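Local coordinates for protein acetyltransferase, GNAT family (Bacillus anthracis str. Sterne, PDB 3FBU) that binds coenzyme A and probably transfers the acetyl group of acetyl-CoA to an acceptor substrate, at residues K12-F15 with K16-E19; T25-S28 with D29-K32; T40-D43 with T44-V48; S131-V134 with M135-I138. All coordinates share one frame; numbering follows the deposited sequence.

Four short-range contacts follow one another along a single GNAT fold. Contact 1 leads into helix 18-25, contact 2 runs from the end of that helix into the loop beyond, contact 3 starts helix 41-50, and contact 4 ends helix 129-137. Contacts 1 and 3 have centres about 10 Å apart and touch through Trp18 and Arg45, whereas contact 2 meets contact 3 through the hydroxyls of Thr25 and Thr44. Contact 4 lies across the centre of the chain from contacts 1 and 3, its centre about 28 Å from that of contact 3. Coenzyme A is bound by contact 4 and approached by Val30 of contact 2, so the cofactor spans the gap between them.

Contact 1 of 4, residues K12-F15 with K16-E19; sequences KFEF and KDWE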
loop_
_atom_site.group_PDB
_atom_site.type_symbol
_atom_site.label_atom_id
_atom_site.label_comp_id
_atom_site.label_asym_id
_atom_site.label_seq_id
_atom_site.Cartn_x
_atom_site.Cartn_y
_atom_site.Cartn_z
ATOM N N LYS A 12 19.771 -9.995 19.109
ATOM C CA LYS A 12 18.998 -11.197 19.434
ATOM C C LYS A 12 17.893 -10.856 20.449
ATOM O O LYS A 12 17.981 -9.853 21.173
ATOM C CB LYS A 12 19.906 -12.333 19.912
ATOM C CG LYS A 12 20.605 -13.042 18.762
ATOM C CD LYS A 12 21.844 -13.809 19.179
ATOM C CE LYS A 12 21.548 -15.000 20.041
ATOM N NZ LYS A 12 22.785 -15.880 20.125
ATOM N N PHE A 13 16.849 -11.677 20.459
ATOM C CA PHE A 13 15.684 -11.481 21.318
ATOM C C PHE A 13 16.067 -11.657 22.794
ATOM O O PHE A 13 16.927 -12.464 23.103
ATOM C CB PHE A 13 14.621 -12.537 20.999
ATOM C CG PHE A 13 13.676 -12.157 19.887
ATOM C CD1 PHE A 13 12.852 -11.055 20.009
ATOM C CD2 PHE A 13 13.561 -12.953 18.742
ATOM C CE1 PHE A 13 11.942 -10.716 18.989
ATOM C CE2 PHE A 13 12.684 -12.612 17.722
ATOM C CZ PHE A 13 11.865 -11.495 17.841
ATOM N N GLU A 14 15.450 -10.862 23.659
ATOM C CA GLU A 14 15.323 -11.160 25.085
ATOM C C GLU A 14 13.859 -11.519 25.317
ATOM O O GLU A 14 12.987 -11.030 24.601
ATOM C CB GLU A 14 15.671 -9.934 25.920
ATOM C CG GLU A 14 17.013 -9.327 25.603
ATOM C CD GLU A 14 18.172 -10.209 26.008
ATOM O OE1 GLU A 14 18.085 -10.910 27.050
ATOM O OE2 GLU A 14 19.196 -10.192 25.285
ATOM N N PHE A 15 13.581 -12.334 26.323
ATOM C CA PHE A 15 12.225 -12.776 26.556
ATOM C C PHE A 15 11.243 -11.620 26.730
ATOM O O PHE A 15 10.153 -11.689 26.255
ATOM C CB PHE A 15 12.098 -13.814 27.681
ATOM C CG PHE A 15 10.804 -14.497 27.687
ATOM C CD1 PHE A 15 10.472 -15.396 26.699
ATOM C CD2 PHE A 15 9.872 -14.227 28.648
ATOM C CE1 PHE A 15 9.260 -15.988 26.697
ATOM C CE2 PHE A 15 8.683 -14.835 28.646
ATOM C CZ PHE A 15 8.361 -15.718 27.662
ATOM N N LYS A 16 11.652 -10.549 27.390
ATOM C CA LYS A 16 10.716 -9.465 27.580
ATOM C C LYS A 16 10.333 -8.741 26.290
ATOM O O LYS A 16 9.440 -7.969 26.295
ATOM C CB LYS A 16 11.160 -8.475 28.630
ATOM C CG LYS A 16 12.357 -7.781 28.414
ATOM C CD LYS A 16 12.543 -6.886 29.634
ATOM C CE LYS A 16 13.978 -6.599 29.865
ATOM N NZ LYS A 16 14.283 -5.330 30.488
ATOM N N ASP A 17 11.004 -9.038 25.182
ATOM C CA ASP A 17 10.545 -8.514 23.907
ATOM C C ASP A 17 9.185 -9.041 23.453
ATOM O O ASP A 17 8.617 -8.483 22.584
ATOM C CB ASP A 17 11.555 -8.833 22.807
ATOM C CG ASP A 17 12.896 -8.172 23.004
ATOM O OD1 ASP A 17 12.958 -7.060 23.473
ATOM O OD2 ASP A 17 13.870 -8.789 22.678
ATOM N N TRP A 18 8.688 -10.144 24.009
ATOM C CA TRP A 18 7.507 -10.813 23.452
ATOM C C TRP A 18 6.265 -9.919 23.342
ATOM O O TRP A 18 5.528 -9.997 22.365
ATOM C CB TRP A 18 7.212 -12.137 24.170
ATOM C CG TRP A 18 6.477 -12.055 25.452
ATOM C CD1 TRP A 18 7.018 -12.098 26.707
ATOM C CD2 TRP A 18 5.064 -12.020 25.622
ATOM N NE1 TRP A 18 6.034 -12.042 27.646
ATOM C CE2 TRP A 18 4.817 -11.990 27.010
ATOM C CE3 TRP A 18 3.973 -11.965 24.735
ATOM C CZ2 TRP A 18 3.529 -11.910 27.535
ATOM C CZ3 TRP A 18 2.698 -11.884 25.256
ATOM C CH2 TRP A 18 2.484 -11.864 26.645
ATOM N N GLU A 19 6.044 -9.053 24.325
ATOM C CA GLU A 19 4.852 -8.190 24.298
ATOM C C GLU A 19 4.846 -7.224 23.114
ATOM O O GLU A 19 3.814 -7.053 22.471
ATOM C CB GLU A 19 4.650 -7.456 25.637
ATOM C CG GLU A 19 3.998 -8.360 26.707
ATOM C CD GLU A 19 3.564 -7.632 27.974
ATOM O OE1 GLU A 19 3.661 -6.385 28.027
ATOM O OE2 GLU A 19 3.133 -8.324 28.932
#
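Asp17 and Glu14 are tied together in both directions. The amide of Glu14 donates to OD2 of Asp17 (N to OD2 2.8 Å, 162° at the hydrogen), reaching the oxygen from above the carboxylate plane, while the amide of Asp17 returns a bond to the carbonyl O of Glu14 (N to O 2.9 Å). With CG set anti to its own carbonyl carbon (chi1 -64°), the Asp17 carboxylate folds back over the turn to meet the amide of Glu14. Arg11 forms a salt bridge to the same OD2, so one oxygen is gripped by a backbone N-H and a guanidinium, which would be expected to favour the charged form of the acid. The next bond runs from the amide of Trp18 to the carbonyl of Phe15 (N to O 3.1 Å). Packing spreads outward from here. CD1 of Phe13 lies 3.6 Å from OD2 of Asp17, the oxygen sitting near the ring plane at its edge. Farther out, CD1 of Trp18 rests over one face of the Phe15 ring, 3.7 Å from CE2 and offset toward the rim; the planes meet at 43°, an oblique pairing. Helix 41-50 covers this side: its Arg45 makes a cation-pi contact with the indole and its Val48 packs on Phe13. A side-chain-to-backbone bond and a backbone bond thus close the turn that leads from strand 8-10 into helix 18-25 of the GNAT domain.

Contact 2 of 4, residues T25-S28 with D29-K32; sequences TSDS and DVMK
Asp27 turns its carboxylate toward the amides of Asp29 and Val30 because its CG stands opposite the backbone N (chi1 -176°). OD1 then accepts from the amide of Asp29 (N to OD1 3.0 Å), which meets it nearly along the C-O axis. This is an Asx turn, and a type I beta turn from Asp29 to Lys32 continues it in the loop between helices 18-25 and 41-50. A second, weak bond reaches the same OD1 from the amide of Val30 (Val30 N to OD1 3.4 Å). The carbonyl of Asp27 takes the amide of Met31 (N to O 3.1 Å) in the carbonyl plane. CG2 of Val30 packs across the Asp27 side chain at about a right angle, 3.6 Å from CG of Asp27. Met31, bent at both chi2 and chi3, curls back along Thr25, its CG 3.4 Å from the Thr25 carbonyl O. The hydroxyl of Thr25 is engaged by Thr44, and Val30 lines the coenzyme A pocket. OD1 of Asp27 and OD2 of Asp29 lie 4.3 Å apart, a proximity of like charges probably eased by the Asp29 amide and, weakly, that of Val30, and by Lys16 of the second subunit, salt-bridged to OD1 of Asp29.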
loop_
_atom_site.group_PDB
_atom_site.type_symbol
_atom_site.label_atom_id
_atom_site.label_comp_id
_atom_site.label_asym_id
_atom_site.label_seq_id
_atom_site.Cartn_x
_atom_site.Cartn_y
_atom_site.Cartn_z
ATOM N N THR A 25 2.272 -9.619 15.735
ATOM C CA THR A 25 2.015 -11.017 15.410
ATOM C C THR A 25 0.562 -11.457 15.698
ATOM O O THR A 25 0.107 -12.471 15.175
ATOM C CB THR A 25 3.017 -11.984 16.057
ATOM O OG1 THR A 25 2.990 -11.835 17.478
ATOM C CG2 THR A 25 4.428 -11.764 15.498
ATOM N N SER A 26 -0.153 -10.680 16.514
ATOM C CA SER A 26 -1.588 -10.884 16.742
ATOM C C SER A 26 -2.469 -10.178 15.711
ATOM O O SER A 26 -3.710 -10.275 15.761
ATOM C CB SER A 26 -1.937 -10.392 18.154
ATOM O OG SER A 26 -1.722 -9.000 18.299
ATOM N N ASP A 27 -1.856 -9.424 14.808
ATOM C CA ASP A 27 -2.588 -8.573 13.866
ATOM C C ASP A 27 -2.807 -9.359 12.576
ATOM O O ASP A 27 -1.851 -9.834 11.943
ATOM C CB ASP A 27 -1.783 -7.294 13.627
ATOM C CG ASP A 27 -2.501 -6.273 12.737
ATOM O OD1 ASP A 27 -3.233 -6.670 11.795
ATOM O OD2 ASP A 27 -2.285 -5.060 12.959
ATOM N N SER A 28 -4.062 -9.514 12.180
ATOM C CA SER A 28 -4.370 -10.443 11.087
ATOM C C SER A 28 -4.011 -9.857 9.733
ATOM O O SER A 28 -3.714 -10.605 8.809
ATOM C CB SER A 28 -5.828 -10.962 11.162
ATOM O OG SER A 28 -6.770 -9.937 10.950
ATOM N N ASP A 29 -3.978 -8.534 9.613
ATOM C CA ASP A 29 -3.467 -7.912 8.409
ATOM C C ASP A 29 -1.961 -8.135 8.298
ATOM O O ASP A 29 -1.472 -8.462 7.220
ATOM C CB ASP A 29 -3.783 -6.420 8.375
ATOM C CG ASP A 29 -5.270 -6.148 8.144
ATOM O OD1 ASP A 29 -5.938 -6.991 7.475
ATOM O OD2 ASP A 29 -5.765 -5.097 8.630
ATOM N N VAL A 30 -1.236 -8.003 9.411
ATOM C CA VAL A 30 0.211 -8.250 9.404
ATOM C C VAL A 30 0.553 -9.682 8.993
ATOM O O VAL A 30 1.477 -9.895 8.221
ATOM C CB VAL A 30 0.862 -7.951 10.776
ATOM C CG1 VAL A 30 2.345 -8.416 10.795
ATOM C CG2 VAL A 30 0.727 -6.470 11.098
ATOM N N MET A 31 -0.194 -10.655 9.507
ATOM C CA MET A 31 0.141 -12.071 9.352
ATOM C C MET A 31 -0.608 -12.767 8.194
ATOM O O MET A 31 -0.528 -13.975 8.053
ATOM C CB MET A 31 -0.080 -12.801 10.690
ATOM C CG MET A 31 0.674 -12.158 11.865
ATOM S SD MET A 31 2.494 -12.323 11.774
ATOM C CE MET A 31 2.748 -13.895 12.562
ATOM N N LYS A 32 -1.270 -11.982 7.351
ATOM C CA LYS A 32 -1.979 -12.471 6.146
ATOM C C LYS A 32 -1.145 -13.439 5.294
ATOM O O LYS A 32 -1.642 -14.494 4.889
ATOM C CB LYS A 32 -2.415 -11.254 5.312
ATOM C CG LYS A 32 -2.702 -11.501 3.829
ATOM C CD LYS A 32 -4.155 -11.760 3.559
ATOM C CE LYS A 32 -4.428 -11.850 2.052
ATOM N NZ LYS A 32 -5.788 -12.404 1.816
#

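Contact 3 of 4, residues T40-D43 with T44-V48; sequences TEED and TRNFV
A capping box formed by Thr40 and Asp43 opens helix 41-50, and the first helical bonds follow from it into Thr44 and beyond. Thr40, at the N-cap, accepts the amide of Asp43 on its hydroxyl (N to OG1 3.0 Å). In return the Asp43 carboxylate takes the amide of Thr40 (N to OD2 2.9 Å, 170° at the hydrogen), which approaches from above the carboxylate plane. The carbonyl of Thr40 then receives the amide of Thr44 at 3.0 Å (N to O), and the same spacing of four residues carries the bonds on through Arg45, Asn46 and Phe47. This helix packs against helix 18-25 within the GNAT domain: the hydroxyl of Thr44 bonds to His22 and its side chain lies on Val21, while the ring of Phe47 meets that of His72 in strand 68-79. Arg45 doubles back toward the start of the helix through a bend at chi3 (-66°). Its guanidinium lies with one face over the carbonyl O of Glu41, and NH1 forms a long salt bridge to OE1 of Glu41 (3.5 Å). The carboxylate and guanidinium planes are 86° apart, so the two groups do not meet as a flat, two-pronged pair. One residue along, Glu42 and Asn46 cross obliquely, with CG of Glu42 3.5 Å from ND2 of Asn46. A water accepts from ND2 of Asn46 (2.8 Å from ND2 to the water oxygen); its link to OE2 of Glu42 is implausibly short, which makes a bridge between the two side chains doubtful.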
loop_
_atom_site.group_PDB
_atom_site.type_symbol
_atom_site.label_atom_id
_atom_site.label_comp_id
_atom_site.label_asym_id
_atom_site.label_seq_id
_atom_site.Cartn_x
_atom_site.Cartn_y
_atom_site.Cartn_z
ATOM N N THR A 40 -1.395 -16.485 18.931
ATOM C CA THR A 40 -1.899 -16.276 20.294
ATOM C C THR A 40 -0.738 -15.756 21.148
ATOM O O THR A 40 0.411 -15.783 20.713
ATOM C CB THR A 40 -2.388 -17.604 20.896
ATOM O OG1 THR A 40 -1.274 -18.490 21.055
ATOM C CG2 THR A 40 -3.447 -18.243 19.983
ATOM N N GLU A 41 -1.025 -15.294 22.360
ATOM C CA GLU A 41 0.024 -14.872 23.281
ATOM C C GLU A 41 1.021 -15.996 23.538
ATOM O O GLU A 41 2.233 -15.744 23.545
ATOM C CB GLU A 41 -0.548 -14.369 24.622
ATOM C CG GLU A 41 -1.148 -12.989 24.536
ATOM C CD GLU A 41 -1.540 -12.423 25.900
ATOM O OE1 GLU A 41 -1.339 -13.109 26.928
ATOM O OE2 GLU A 41 -2.036 -11.279 25.919
ATOM N N GLU A 42 0.528 -17.228 23.746
ATOM C CA GLU A 42 1.425 -18.378 23.913
ATOM C C GLU A 42 2.301 -18.605 22.665
ATOM O O GLU A 42 3.461 -18.969 22.801
ATOM C CB GLU A 42 0.674 -19.679 24.250
ATOM C CG GLU A 42 1.627 -20.905 24.336
ATOM C CD GLU A 42 1.144 -22.045 25.249
ATOM O OE1 GLU A 42 0.410 -21.770 26.229
ATOM O OE2 GLU A 42 1.525 -23.219 24.991
ATOM N N ASP A 43 1.736 -18.405 21.475
ATOM C CA ASP A 43 2.486 -18.553 20.212
ATOM C C ASP A 43 3.634 -17.567 20.170
ATOM O O ASP A 43 4.767 -17.930 19.853
ATOM C CB ASP A 43 1.598 -18.292 18.995
ATOM C CG ASP A 43 0.596 -19.411 18.721
ATOM O OD1 ASP A 43 0.868 -20.565 19.123
ATOM O OD2 ASP A 43 -0.436 -19.123 18.048
ATOM N N THR A 44 3.346 -16.301 20.483
ATOM C CA THR A 44 4.407 -15.293 20.497
ATOM C C THR A 44 5.488 -15.598 21.529
ATOM O O THR A 44 6.674 -15.495 21.220
ATOM C CB THR A 44 3.873 -13.889 20.667
ATOM O OG1 THR A 44 2.865 -13.641 19.664
ATOM C CG2 THR A 44 5.043 -12.843 20.525
ATOM N N ARG A 45 5.112 -15.942 22.757
ATOM C CA ARG A 45 6.101 -16.333 23.773
ATOM C C ARG A 45 6.986 -17.506 23.313
ATOM O O ARG A 45 8.224 -17.510 23.502
ATOM C CB ARG A 45 5.393 -16.650 25.101
ATOM C CG ARG A 45 4.852 -15.410 25.853
ATOM C CD ARG A 45 4.313 -15.795 27.251
ATOM N NE ARG A 45 3.128 -16.642 27.146
ATOM C CZ ARG A 45 1.858 -16.261 27.360
ATOM N NH1 ARG A 45 1.535 -15.012 27.735
ATOM N NH2 ARG A 45 0.883 -17.163 27.224
ATOM N N ASN A 46 6.347 -18.502 22.704
ATOM C CA ASN A 46 7.072 -19.659 22.175
ATOM C C ASN A 46 8.067 -19.224 21.085
ATOM O O ASN A 46 9.213 -19.654 21.064
ATOM C CB ASN A 46 6.087 -20.677 21.570
ATOM C CG ASN A 46 5.274 -21.450 22.615
ATOM O OD1 ASN A 46 5.628 -21.528 23.796
ATOM N ND2 ASN A 46 4.174 -22.060 22.152
ATOM N N PHE A 47 7.603 -18.377 20.184
ATOM C CA PHE A 47 8.427 -17.854 19.082
ATOM C C PHE A 47 9.665 -17.130 19.620
ATOM O O PHE A 47 10.795 -17.415 19.214
ATOM C CB PHE A 47 7.573 -16.936 18.216
ATOM C CG PHE A 47 8.345 -16.159 17.194
ATOM C CD1 PHE A 47 8.867 -16.778 16.079
ATOM C CD2 PHE A 47 8.527 -14.795 17.336
ATOM C CE1 PHE A 47 9.578 -16.029 15.114
ATOM C CE2 PHE A 47 9.233 -14.073 16.399
ATOM C CZ PHE A 47 9.753 -14.697 15.281
ATOM N N VAL A 48 9.463 -16.210 20.560
ATOM C CA VAL A 48 10.591 -15.451 21.123
ATOM C C VAL A 48 11.564 -16.363 21.834
ATOM O O VAL A 48 12.781 -16.280 21.631
ATOM C CB VAL A 48 10.102 -14.302 22.068
ATOM C CG1 VAL A 48 11.298 -13.622 22.738
ATOM C CG2 VAL A 48 9.234 -13.299 21.250
HETATM O O HOH W 1 2.402 -24.084 22.911
#

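Contact 4 of 4, residues S131-V134 with M135-I138; sequences SYRV and MEKI. With COA (coenzyme A), chain C.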
loop_
_atom_site.group_PDB
_atom_site.type_symbol
_atom_site.label_atom_id
_atom_site.label_comp_id
_atom_site.label_asym_id
_atom_site.label_seq_id
_atom_site.Cartn_x
_atom_site.Cartn_y
_atom_site.Cartn_z
ATOM N N SER A 131 6.432 -6.155 0.331
ATOM C CA SER A 131 7.499 -7.129 0.569
ATOM C C SER A 131 8.455 -7.191 -0.615
ATOM O O SER A 131 9.673 -7.073 -0.437
ATOM C CB SER A 131 6.940 -8.514 0.883
ATOM O OG SER A 131 7.984 -9.317 1.436
ATOM N N TYR A 132 7.942 -7.334 -1.839
ATOM C CA TYR A 132 8.875 -7.395 -2.955
ATOM C C TYR A 132 9.497 -6.046 -3.251
ATOM O O TYR A 132 10.611 -6.004 -3.763
ATOM C CB TYR A 132 8.328 -8.139 -4.172
ATOM C CG TYR A 132 7.295 -7.421 -4.982
ATOM C CD1 TYR A 132 7.668 -6.399 -5.845
ATOM C CD2 TYR A 132 5.958 -7.799 -4.941
ATOM C CE1 TYR A 132 6.729 -5.754 -6.629
ATOM C CE2 TYR A 132 5.015 -7.154 -5.719
ATOM C CZ TYR A 132 5.425 -6.138 -6.566
ATOM O OH TYR A 132 4.513 -5.453 -7.349
ATOM N N ARG A 133 8.847 -4.946 -2.829
ATOM C CA ARG A 133 9.507 -3.658 -2.929
ATOM C C ARG A 133 10.717 -3.550 -2.017
ATOM O O ARG A 133 11.734 -3.013 -2.422
ATOM C CB ARG A 133 8.526 -2.502 -2.744
ATOM C CG ARG A 133 7.722 -2.214 -4.011
ATOM C CD ARG A 133 8.626 -1.678 -5.141
ATOM N NE ARG A 133 9.354 -0.471 -4.747
ATOM C CZ ARG A 133 10.591 -0.126 -5.120
ATOM N NH1 ARG A 133 11.343 -0.919 -5.862
ATOM N NH2 ARG A 133 11.110 1.019 -4.696
ATOM N N VAL A 134 10.647 -4.090 -0.808
ATOM C CA VAL A 134 11.848 -4.145 0.024
ATOM C C VAL A 134 12.957 -4.929 -0.698
ATOM O O VAL A 134 14.117 -4.507 -0.753
ATOM C CB VAL A 134 11.563 -4.758 1.373
ATOM C CG1 VAL A 134 12.885 -4.946 2.144
ATOM C CG2 VAL A 134 10.584 -3.903 2.150
ATOM N N MET A 135 12.591 -6.069 -1.277
ATOM C CA MET A 135 13.579 -6.913 -1.957
ATOM C C MET A 135 14.299 -6.130 -3.052
ATOM O O MET A 135 15.534 -6.160 -3.149
ATOM C CB MET A 135 12.915 -8.173 -2.542
ATOM C CG MET A 135 12.318 -9.119 -1.474
ATOM S SD MET A 135 11.325 -10.503 -2.138
ATOM C CE MET A 135 10.560 -10.918 -0.594
ATOM N N GLU A 136 13.532 -5.397 -3.840
ATOM C CA GLU A 136 14.100 -4.619 -4.932
ATOM C C GLU A 136 14.986 -3.484 -4.413
ATOM O O GLU A 136 16.100 -3.292 -4.898
ATOM C CB GLU A 136 12.966 -4.047 -5.790
ATOM C CG GLU A 136 12.188 -5.158 -6.546
ATOM C CD GLU A 136 11.039 -4.669 -7.407
ATOM O OE1 GLU A 136 10.537 -3.526 -7.209
ATOM O OE2 GLU A 136 10.586 -5.502 -8.236
ATOM N N LYS A 137 14.497 -2.775 -3.415
ATOM C CA LYS A 137 15.203 -1.620 -2.843
ATOM C C LYS A 137 16.578 -1.992 -2.307
ATOM O O LYS A 137 17.539 -1.189 -2.370
ATOM C CB LYS A 137 14.372 -1.002 -1.708
ATOM C CG LYS A 137 13.079 -0.324 -2.167
ATOM C CD LYS A 137 12.095 -0.123 -1.021
ATOM C CE LYS A 137 12.534 0.962 -0.002
ATOM N NZ LYS A 137 13.129 2.156 -0.634
ATOM N N ILE A 138 16.708 -3.198 -1.754
ATOM C CA ILE A 138 17.967 -3.610 -1.174
ATOM C C ILE A 138 18.890 -4.321 -2.178
ATOM O O ILE A 138 19.978 -4.766 -1.817
ATOM C CB ILE A 138 17.742 -4.473 0.135
ATOM C CG1 ILE A 138 17.107 -5.831 -0.180
ATOM C CG2 ILE A 138 16.954 -3.663 1.180
ATOM C CD1 ILE A 138 16.757 -6.645 1.049
HETATM N N1A COA C . 1.526 -0.669 -2.916
HETATM C C2A COA C . 2.715 -0.349 -3.519
HETATM N N3A COA C . 3.815 -0.051 -2.759
HETATM C C4A COA C . 3.710 -0.088 -1.404
HETATM C C5A COA C . 2.519 -0.413 -0.775
HETATM C C6A COA C . 1.406 -0.728 -1.550
HETATM N N6A COA C . 0.247 -1.076 -0.986
HETATM N N7A COA C . 2.727 -0.363 0.548
HETATM C C8A COA C . 4.005 -0.005 0.781
HETATM N N9A COA C . 4.625 0.176 -0.429
HETATM C C1B COA C . 6.045 0.424 -0.709
HETATM C C2B COA C . 6.584 1.686 -0.033
HETATM O O2B COA C . 6.293 2.861 -0.781
HETATM C C3B COA C . 8.057 1.341 0.008
HETATM O O3B COA C . 8.671 1.618 -1.240
HETATM P P3B COA C . 9.396 3.023 -1.592
HETATM O O7A COA C . 10.219 2.893 -2.833
HETATM O O8A COA C . 8.315 4.061 -1.738
HETATM O O9A COA C . 10.293 3.344 -0.416
HETATM C C4B COA C . 8.066 -0.176 0.255
HETATM O O4B COA C . 6.837 -0.652 -0.223
HETATM C C5B COA C . 8.189 -0.540 1.730
HETATM O O5B COA C . 9.500 -0.198 2.137
HETATM P P1A COA C . 9.847 0.009 3.685
HETATM O O1A COA C . 9.289 1.345 4.145
HETATM O O2A COA C . 11.306 -0.122 3.883
HETATM O O3A COA C . 9.093 -1.242 4.353
HETATM P P2A COA C . 8.273 -1.240 5.744
HETATM O O4A COA C . 9.168 -0.717 6.840
HETATM O O5A COA C . 6.955 -0.486 5.539
HETATM O O6A COA C . 7.990 -2.823 5.911
HETATM C CBP COA C . 7.065 -4.956 5.364
HETATM C CCP COA C . 7.667 -3.662 4.813
HETATM C CDP COA C . 8.092 -5.488 6.381
HETATM C CEP COA C . 6.895 -5.850 4.135
HETATM C CAP COA C . 5.700 -4.658 6.040
HETATM O OAP COA C . 4.733 -4.235 5.091
HETATM C C9P COA C . 5.113 -5.852 6.729
HETATM O O9P COA C . 5.581 -6.229 7.965
HETATM N N8P COA C . 4.203 -6.605 6.103
HETATM C C7P COA C . 3.484 -7.668 6.803
HETATM C C6P COA C . 4.324 -8.914 7.026
HETATM C C5P COA C . 4.779 -9.531 5.704
HETATM O O5P COA C . 3.982 -9.805 4.778
HETATM N N4P COA C . 6.067 -9.792 5.626
HETATM C C3P COA C . 6.682 -10.263 4.378
HETATM C C2P COA C . 6.530 -11.747 4.129
HETATM S S1P COA C . 7.493 -12.254 2.670
#
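Arg133 is held between Glu136 and the 3'-phosphate of coenzyme A, both of which lie at the edge of its guanidinium. NH2 donates to phosphate oxygen O7A (2.8 Å, 159° at the hydrogen), while NH1 forms a salt bridge to OE1 of Glu136 (3.0 Å); OE1 accepts through its anti lone pair and lies within 4° of the guanidinium plane. Bends at chi2 and chi3 bring the group back to this position. Glu136 thus serves as a second-shell partner that probably orients the arginine for the phosphate. Lys137 adds a bond from NZ to O9A of the same phosphate (3.1 Å), and its CG lies over one guanidinium face, 3.5 Å from NH2. Two cationic side chains therefore share the phosphate charge. At the other end of the cofactor, OG of Ser131 lies 3.2 Å from S1P and is hydrogen-bonded to Trp88; CE of Met135 packs 3.6 Å from this OG. Val134 of helix 129-137, and Ile138 just after it, pack against helix 99-114 and Trp88 of strand 83-90. Met135 faces strands 119-124 and 155-165, while Tyr132 meets Tyr160 of strand 155-165 edge-to-face.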